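PDB 5TX7: D-isomer specific 2-hydroxyacid dehydrogenase family protein from Desulfovibrio vulgaris, which probably catalyses the NAD- or NADP-dependent oxidation of D-2-hydroxyacids or the reverse reduction of 2-oxoacids, its exact substrate being unassigned. Local coordinates for residues L224-R238 with A250-V263. Numbering follows the deposited sequence.
Sequences LASMRPGSYLINTAR and ALDSGRLAGAGLDV
L233 and N235 join strand 231-235 to strand 256-261 in parallel through a ladder of backbone hydrogen bonds. L233 N donates to G258 O, and L233 O accepts from G260 N. N235 N then binds G260 O at 2.9 Å, and N235 O accepts from D262 N. Before these, S231 O takes A257 N at 2.7 Å, and ahead of it G230 N and S231 N bond weakly to R255 O. There the register slips by one residue between S231 and Y232, a beta bulge. On the other edge of strand 231-235 lies strand 204-207.

The apolar contacts divide between the two sheet faces. L256 CD1 meets L224 CD2 at 4.0 Å and also touches L233 CB, and L256 CD2 lies near M227 SD. On the opposite face A257 CB sits over the Y232 ring, a CH-pi contact 4.2 Å from the centroid. The Y232 hydroxyl bonds to E144. Farther along that face, I234 packs on the bare backbone of G260.

Polar side chains work at both ends. R255 bends at chi2 and chi3 (72° and 73°), which folds its guanidinium back against 224-228. A225 O lies over one guanidinium face, and a water donates to A225 O and accepts a weak bond from R255 NH2. With chi1 at -176°, the N235 side chain extends away from its own backbone N and beside its carbonyl carbon, which brings ND2 to V263 CG2 at 3.4 Å. ND2 also donates to R238 O, and a water joins it to V263 O. N235 OD1 accepts from A237 N, an Asx turn. Bonds at both OD1 and ND2 would hold the amide's rotation.

Strand 231-235, helix 244-253 and strand 256-261 form a beta-alpha-beta crossover in the parallel sheet of the Rossmann-type NAD-binding domain.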
loop_
_atom_site.group_PDB
_atom_site.type_symbol
_atom_site.label_atom_id
_atom_site.label_comp_id
_atom_site.label_asym_id
_atom_site.label_seq_id
_atom_site.Cartn_x
_atom_site.Cartn_y
_atom_site.Cartn_z
ATOM N N LEU A 224 18.169 17.874 -3.229
ATOM C CA LEU A 224 17.806 16.941 -4.314
ATOM C C LEU A 224 19.039 16.447 -5.071
ATOM O O LEU A 224 19.181 15.253 -5.292
ATOM C CB LEU A 224 16.802 17.560 -5.281
ATOM C CG LEU A 224 15.373 17.781 -4.757
ATOM C CD1 LEU A 224 14.626 18.683 -5.734
ATOM C CD2 LEU A 224 14.653 16.464 -4.545
ATOM N N ALA A 225 19.953 17.360 -5.396
ATOM C CA ALA A 225 21.230 16.996 -6.033
ATOM C C ALA A 225 22.077 16.040 -5.188
ATOM O O ALA A 225 22.857 15.266 -5.728
ATOM C CB ALA A 225 22.032 18.242 -6.333
ATOM N N SER A 226 21.936 16.109 -3.866
ATOM C CA SER A 226 22.654 15.213 -2.957
ATOM C C SER A 226 22.099 13.786 -2.925
ATOM O O SER A 226 22.769 12.885 -2.443
ATOM C CB SER A 226 22.695 15.805 -1.529
ATOM O OG SER A 226 21.525 15.522 -0.798
ATOM N N MET A 227 20.881 13.584 -3.404
ATOM C CA MET A 227 20.222 12.274 -3.286
ATOM C C MET A 227 20.756 11.321 -4.337
ATOM O O MET A 227 21.236 11.751 -5.394
ATOM C CB MET A 227 18.713 12.392 -3.451
ATOM C CG MET A 227 18.030 13.151 -2.324
ATOM S SD MET A 227 16.239 13.161 -2.482
ATOM C CE MET A 227 15.950 11.567 -1.708
ATOM N N ARG A 228 20.685 10.035 -4.039
ATOM C CA ARG A 228 21.017 9.004 -4.997
ATOM C C ARG A 228 19.985 8.991 -6.125
ATOM O O ARG A 228 18.784 9.156 -5.864
ATOM C CB ARG A 228 21.045 7.641 -4.330
ATOM C CG ARG A 228 22.202 7.471 -3.391
ATOM C CD ARG A 228 22.443 5.991 -3.154
ATOM N NE ARG A 228 21.663 5.497 -2.027
ATOM C CZ ARG A 228 21.980 5.673 -0.744
ATOM N NH1 ARG A 228 23.077 6.344 -0.372
ATOM N NH2 ARG A 228 21.185 5.163 0.192
ATOM N N PRO A 229 20.443 8.778 -7.375
ATOM C CA PRO A 229 19.481 8.676 -8.457
ATOM C C PRO A 229 18.588 7.458 -8.280
ATOM O O PRO A 229 19.053 6.424 -7.786
ATOM C CB PRO A 229 20.354 8.560 -9.696
ATOM C CG PRO A 229 21.598 7.965 -9.204
ATOM C CD PRO A 229 21.802 8.504 -7.839
ATOM N N GLY A 230 17.318 7.599 -8.641
ATOM C CA GLY A 230 16.341 6.559 -8.394
ATOM C C GLY A 230 15.606 6.656 -7.065
ATOM O O GLY A 230 14.882 5.715 -6.691
ATOM N N SER A 231 15.736 7.776 -6.359
ATOM C CA SER A 231 15.096 7.928 -5.036
ATOM C C SER A 231 13.650 8.409 -5.125
ATOM O O SER A 231 13.171 8.835 -6.195
ATOM C CB SER A 231 15.912 8.875 -4.154
ATOM O OG SER A 231 17.197 8.301 -3.874
ATOM N N TYR A 232 12.943 8.289 -4.001
ATOM C CA TYR A 232 11.523 8.645 -3.916
ATOM C C TYR A 232 11.300 9.738 -2.877
ATOM O O TYR A 232 11.928 9.713 -1.817
ATOM C CB TYR A 232 10.675 7.422 -3.568
ATOM C CG TYR A 232 10.653 6.358 -4.638
ATOM C CD1 TYR A 232 9.773 6.445 -5.722
ATOM C CD2 TYR A 232 11.537 5.275 -4.600
ATOM C CE1 TYR A 232 9.736 5.461 -6.708
ATOM C CE2 TYR A 232 11.525 4.301 -5.589
ATOM C CZ TYR A 232 10.636 4.398 -6.653
ATOM O OH TYR A 232 10.626 3.414 -7.638
ATOM N N LEU A 233 10.401 10.687 -3.185
ATOM C CA LEU A 233 9.957 11.732 -2.241
ATOM C C LEU A 233 8.455 11.623 -1.962
ATOM O O LEU A 233 7.655 11.470 -2.884
ATOM C CB LEU A 233 10.250 13.110 -2.831
ATOM C CG LEU A 233 9.835 14.317 -1.984
ATOM C CD1 LEU A 233 10.587 14.364 -0.661
ATOM C CD2 LEU A 233 10.022 15.587 -2.778
ATOM N N ILE A 234 8.072 11.699 -0.691
ATOM C CA ILE A 234 6.662 11.644 -0.287
ATOM C C ILE A 234 6.395 12.852 0.582
ATOM O O ILE A 234 7.174 13.137 1.506
ATOM C CB ILE A 234 6.327 10.382 0.552
ATOM C CG1 ILE A 234 6.784 9.087 -0.147
ATOM C CG2 ILE A 234 4.828 10.310 0.829
ATOM C CD1 ILE A 234 6.042 8.747 -1.438
ATOM N N ASN A 235 5.292 13.544 0.319
ATOM C CA ASN A 235 4.908 14.710 1.105
ATOM C C ASN A 235 3.409 14.704 1.402
ATOM O O ASN A 235 2.587 15.032 0.535
ATOM C CB ASN A 235 5.265 15.975 0.364
ATOM C CG ASN A 235 4.991 17.233 1.174
ATOM O OD1 ASN A 235 5.020 17.219 2.390
ATOM N ND2 ASN A 235 4.759 18.340 0.485
ATOM N N THR A 236 3.075 14.317 2.630
ATOM C CA THR A 236 1.722 14.406 3.155
ATOM C C THR A 236 1.616 15.529 4.211
ATOM O O THR A 236 0.604 15.615 4.917
ATOM C CB THR A 236 1.336 13.090 3.849
ATOM O OG1 THR A 236 2.287 12.814 4.877
ATOM C CG2 THR A 236 1.339 11.933 2.872
ATOM N N ALA A 237 2.644 16.383 4.307
ATOM C CA ALA A 237 2.724 17.424 5.309
ATOM C C ALA A 237 2.207 18.792 4.775
ATOM O O ALA A 237 1.031 19.083 4.895
ATOM C CB ALA A 237 4.155 17.518 5.804
ATOM N N ARG A 238 3.085 19.620 4.206
ATOM C CA ARG A 238 2.731 20.978 3.761
ATOM C C ARG A 238 3.413 21.272 2.428
ATOM O O ARG A 238 4.602 21.011 2.264
ATOM C CB ARG A 238 3.165 22.026 4.789
ATOM C CG ARG A 238 2.543 21.891 6.182
ATOM C CD ARG A 238 1.038 22.106 6.207
ATOM N NE ARG A 238 0.655 23.358 5.563
ATOM C CZ ARG A 238 0.746 24.576 6.112
ATOM N NH1 ARG A 238 1.203 24.755 7.356
ATOM N NH2 ARG A 238 0.361 25.635 5.401
ATOM N N ALA A 250 13.883 17.399 -11.042
ATOM C CA ALA A 250 14.451 16.124 -10.528
ATOM C C ALA A 250 13.709 14.892 -11.017
ATOM O O ALA A 250 14.317 13.843 -11.245
ATOM C CB ALA A 250 14.496 16.114 -9.000
ATOM N N LEU A 251 12.394 15.011 -11.146
ATOM C CA LEU A 251 11.588 13.943 -11.706
ATOM C C LEU A 251 11.909 13.760 -13.185
ATOM O O LEU A 251 12.171 12.634 -13.611
ATOM C CB LEU A 251 10.099 14.218 -11.485
ATOM C CG LEU A 251 9.632 13.969 -10.022
ATOM C CD1 LEU A 251 8.312 14.682 -9.727
ATOM C CD2 LEU A 251 9.504 12.483 -9.710
ATOM N N ASP A 252 11.937 14.855 -13.952
ATOM C CA ASP A 252 12.230 14.770 -15.392
ATOM C C ASP A 252 13.656 14.270 -15.687
ATOM O O ASP A 252 13.856 13.524 -16.650
ATOM C CB ASP A 252 11.932 16.100 -16.125
ATOM C CG ASP A 252 10.400 16.402 -16.245
ATOM O OD1 ASP A 252 9.599 15.494 -16.586
ATOM O OD2 ASP A 252 9.989 17.564 -15.999
ATOM N N SER A 253 14.623 14.633 -14.839
ATOM C CA SER A 253 16.025 14.184 -14.998
ATOM C C SER A 253 16.284 12.738 -14.585
ATOM O O SER A 253 17.277 12.160 -15.008
ATOM C CB SER A 253 16.991 15.089 -14.221
ATOM O OG SER A 253 17.104 14.707 -12.864
ATOM N N GLY A 254 15.420 12.168 -13.743
ATOM C CA GLY A 254 15.598 10.806 -13.233
ATOM C C GLY A 254 16.249 10.731 -11.860
ATOM O O GLY A 254 16.471 9.622 -11.336
ATOM N N ARG A 255 16.553 11.893 -11.267
ATOM C CA ARG A 255 17.066 11.962 -9.909
ATOM C C ARG A 255 16.075 11.313 -8.975
ATOM O O ARG A 255 16.440 10.452 -8.163
ATOM C CB ARG A 255 17.289 13.420 -9.487
ATOM C CG ARG A 255 17.658 13.647 -8.014
ATOM C CD ARG A 255 19.073 13.173 -7.760
ATOM N NE ARG A 255 20.093 14.054 -8.343
ATOM C CZ ARG A 255 21.362 13.724 -8.534
ATOM N NH1 ARG A 255 21.812 12.521 -8.195
ATOM N NH2 ARG A 255 22.199 14.605 -9.074
ATOM N N LEU A 256 14.823 11.764 -9.080
ATOM C CA LEU A 256 13.723 11.144 -8.383
ATOM C C LEU A 256 13.074 10.186 -9.348
ATOM O O LEU A 256 12.658 10.595 -10.460
ATOM C CB LEU A 256 12.705 12.165 -7.909
ATOM C CG LEU A 256 13.125 13.084 -6.763
ATOM C CD1 LEU A 256 12.028 14.104 -6.493
ATOM C CD2 LEU A 256 13.432 12.294 -5.505
ATOM N N ALA A 257 12.997 8.916 -8.927
ATOM C CA ALA A 257 12.244 7.912 -9.644
ATOM C C ALA A 257 10.749 8.135 -9.499
ATOM O O ALA A 257 9.956 7.584 -10.271
ATOM C CB ALA A 257 12.608 6.517 -9.144
ATOM N N GLY A 258 10.348 8.905 -8.498
ATOM C CA GLY A 258 8.945 9.151 -8.241
ATOM C C GLY A 258 8.711 10.106 -7.082
ATOM O O GLY A 258 9.534 10.269 -6.171
ATOM N N ALA A 259 7.542 10.723 -7.106
ATOM C CA ALA A 259 7.111 11.589 -6.033
ATOM C C ALA A 259 5.633 11.349 -5.775
ATOM O O ALA A 259 4.871 11.194 -6.719
ATOM C CB ALA A 259 7.373 13.037 -6.392
ATOM N N GLY A 260 5.261 11.318 -4.487
ATOM C CA GLY A 260 3.899 11.108 -4.033
ATOM C C GLY A 260 3.500 12.297 -3.174
ATOM O O GLY A 260 4.059 12.507 -2.105
ATOM N N LEU A 261 2.520 13.064 -3.627
ATOM C CA LEU A 261 2.204 14.348 -3.009
ATOM C C LEU A 261 0.724 14.423 -2.688
ATOM O O LEU A 261 -0.107 14.253 -3.564
ATOM C CB LEU A 261 2.593 15.481 -3.952
ATOM C CG LEU A 261 4.008 15.412 -4.528
ATOM C CD1 LEU A 261 4.179 16.538 -5.539
ATOM C CD2 LEU A 261 5.073 15.500 -3.452
ATOM N N ASP A 262 0.399 14.636 -1.418
ATOM C CA ASP A 262 -0.971 14.855 -1.015
ATOM C C ASP A 262 -1.301 16.359 -0.808
ATOM O O ASP A 262 -2.449 16.746 -0.583
ATOM C CB ASP A 262 -1.262 14.075 0.244
ATOM C CG ASP A 262 -2.739 13.983 0.522
ATOM O OD1 ASP A 262 -3.509 13.557 -0.387
ATOM O OD2 ASP A 262 -3.126 14.393 1.645
ATOM N N VAL A 263 -0.285 17.203 -0.907
ATOM C CA VAL A 263 -0.439 18.622 -0.736
ATOM C C VAL A 263 0.405 19.317 -1.787
ATOM O O VAL A 263 1.353 18.724 -2.321
ATOM C CB VAL A 263 -0.025 19.048 0.676
ATOM C CG1 VAL A 263 -0.926 18.400 1.721
ATOM C CG2 VAL A 263 1.435 18.693 0.932
HETATM O O HOH W 1 24.881 15.041 -7.708
HETATM O O HOH W 2 4.077 18.785 -2.284
HETATM O O HOH W 3 -2.164 16.018 3.821
#